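Side-chain contact in prophage MuSo2, 43 kDa tail protein (PDB 3CDD), which probably serves as a structural component of the tail baseplate of a Mu-like prophage: residues Thr118-Ala123 with Val134-Asp139. Numbering follows the deposited sequence.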
# COMPACT_ATOMS: atom_id res chain seq x y z
N THR A 118 1.87 -39.79 4.48
CA THR A 118 2.66 -39.00 3.55
C THR A 118 1.94 -37.70 3.18
O THR A 118 0.74 -37.52 3.47
CB THR A 118 2.98 -39.79 2.26
OG1 THR A 118 1.77 -40.10 1.56
CG2 THR A 118 3.74 -41.07 2.58
N LEU A 119 2.68 -36.79 2.55
CA LEU A 119 2.13 -35.58 1.99
C LEU A 119 0.98 -35.89 1.04
O LEU A 119 -0.04 -35.17 1.03
CB LEU A 119 3.23 -34.80 1.24
CG LEU A 119 2.87 -33.52 0.47
CD1 LEU A 119 2.27 -32.46 1.39
CD2 LEU A 119 4.06 -32.96 -0.31
N THR A 120 1.14 -36.94 0.24
CA THR A 120 0.13 -37.31 -0.75
C THR A 120 -1.15 -37.82 -0.08
O THR A 120 -2.25 -37.45 -0.50
CB THR A 120 0.67 -38.33 -1.81
OG1 THR A 120 1.77 -37.74 -2.52
CG2 THR A 120 -0.43 -38.72 -2.83
N GLN A 121 -1.02 -38.65 0.94
CA GLN A 121 -2.20 -39.09 1.67
C GLN A 121 -2.93 -37.91 2.33
O GLN A 121 -4.16 -37.81 2.28
CB GLN A 121 -1.87 -40.17 2.70
CG GLN A 121 -1.49 -41.51 2.08
CD GLN A 121 -0.77 -42.39 3.07
OE1 GLN A 121 0.14 -41.94 3.78
NE2 GLN A 121 -1.18 -43.66 3.14
N ILE A 122 -2.17 -37.00 2.94
CA ILE A 122 -2.80 -35.84 3.57
C ILE A 122 -3.54 -34.99 2.50
O ILE A 122 -4.70 -34.63 2.68
CB ILE A 122 -1.81 -35.03 4.45
CG1 ILE A 122 -1.47 -35.84 5.71
CG2 ILE A 122 -2.40 -33.66 4.82
CD1 ILE A 122 -0.16 -35.46 6.36
N ALA A 123 -2.86 -34.72 1.39
CA ALA A 123 -3.42 -33.88 0.32
C ALA A 123 -4.70 -34.50 -0.25
O ALA A 123 -5.66 -33.78 -0.50
CB ALA A 123 -2.39 -33.61 -0.78
N VAL A 134 -5.60 -34.74 -6.72
CA VAL A 134 -4.19 -34.53 -6.39
C VAL A 134 -3.32 -35.35 -7.34
O VAL A 134 -3.36 -36.58 -7.33
CB VAL A 134 -3.87 -34.95 -4.91
CG1 VAL A 134 -2.37 -34.76 -4.60
CG2 VAL A 134 -4.75 -34.21 -3.91
N ILE A 135 -2.52 -34.66 -8.15
CA ILE A 135 -1.60 -35.29 -9.10
C ILE A 135 -0.21 -35.26 -8.49
O ILE A 135 0.26 -34.21 -8.06
CB ILE A 135 -1.57 -34.54 -10.47
CG1 ILE A 135 -2.98 -34.38 -11.10
CG2 ILE A 135 -0.53 -35.16 -11.44
CD1 ILE A 135 -3.84 -35.64 -11.16
N VAL A 136 0.44 -36.42 -8.44
CA VAL A 136 1.81 -36.54 -7.91
C VAL A 136 2.82 -36.89 -9.00
O VAL A 136 2.72 -37.94 -9.65
CB VAL A 136 1.88 -37.57 -6.74
CG1 VAL A 136 3.30 -37.64 -6.17
CG2 VAL A 136 0.91 -37.18 -5.62
N ASN A 137 3.80 -36.01 -9.16
CA ASN A 137 4.83 -36.09 -10.20
C ASN A 137 6.26 -36.13 -9.65
O ASN A 137 7.21 -35.77 -10.35
CB ASN A 137 4.72 -34.88 -11.13
CG ASN A 137 3.43 -34.87 -11.91
OD1 ASN A 137 2.81 -35.91 -12.14
ND2 ASN A 137 3.02 -33.67 -12.34
N THR A 138 6.42 -36.53 -8.40
CA THR A 138 7.73 -36.55 -7.77
C THR A 138 7.66 -37.40 -6.52
O THR A 138 6.57 -37.78 -6.07
CB THR A 138 8.23 -35.10 -7.41
OG1 THR A 138 9.65 -35.13 -7.20
CG2 THR A 138 7.53 -34.55 -6.17
N ASP A 139 8.83 -37.72 -5.96
CA ASP A 139 8.90 -38.51 -4.74
C ASP A 139 8.60 -37.61 -3.55
O ASP A 139 9.29 -36.61 -3.33
CB ASP A 139 10.30 -39.14 -4.63
CG ASP A 139 10.42 -40.08 -3.47
OD1 ASP A 139 9.42 -40.33 -2.75
OD2 ASP A 139 11.54 -40.58 -3.27
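A helix packed over one face of a small three-stranded mixed sheet, at its outermost strand 134-136, defines this contact, which lies in the part of the chain related to the second domain of gp44-like baseplate proteins: the first turns of helix 119-127 rest on that strand, where Thr120 meets Val136 and Ala123 meets Val134. The pairing follows both backbones, since one helical turn separates Thr120 from Ala123 and two strand positions separate Val136 from Val134, the spacing that brings alternate strand residues to one face. Ile135, between them, points its CB away from the helix, and its backbone bonds to Leu178 and Ile180 tie the strand to strand 178-181.

Thr120 and Val136 come tip to tip. Val136 CG2 fits against both branches of the threonine, 3.3 Å from Thr120 OG1 and 3.5 Å from Thr120 CG2, the latter closer than usual for two methyl carbons. A chi1 of -61° sets Thr120 OG1 beside its own backbone N and CG2 opposite that atom, and this fork straddles the valine methyl. Thr120 also touches Val140.

Between the side chains of Ala123 and Val134 the contact is looser and apolar: Ala123 CB lies 4.0 Å from both Val134 CG1 and Val134 CG2, so the two methyls share it evenly. Ile122, on the side of the helix away from the strand, packs on Leu158 and Leu162 of helix 155-164, and Ala123 also touches Leu159 of that helix.

The helix start is fixed by a capping box. Gln121 N donates to Thr118 OG1 (3.2 Å), and Thr118 N returns a bond to Gln121 OE1 at 2.8 Å, in the carbonyl plane with an N-H...O angle of 164°. At the other end of the contact, Val134 CG2 also approaches the backbone, 3.6 Å from Ala123 O.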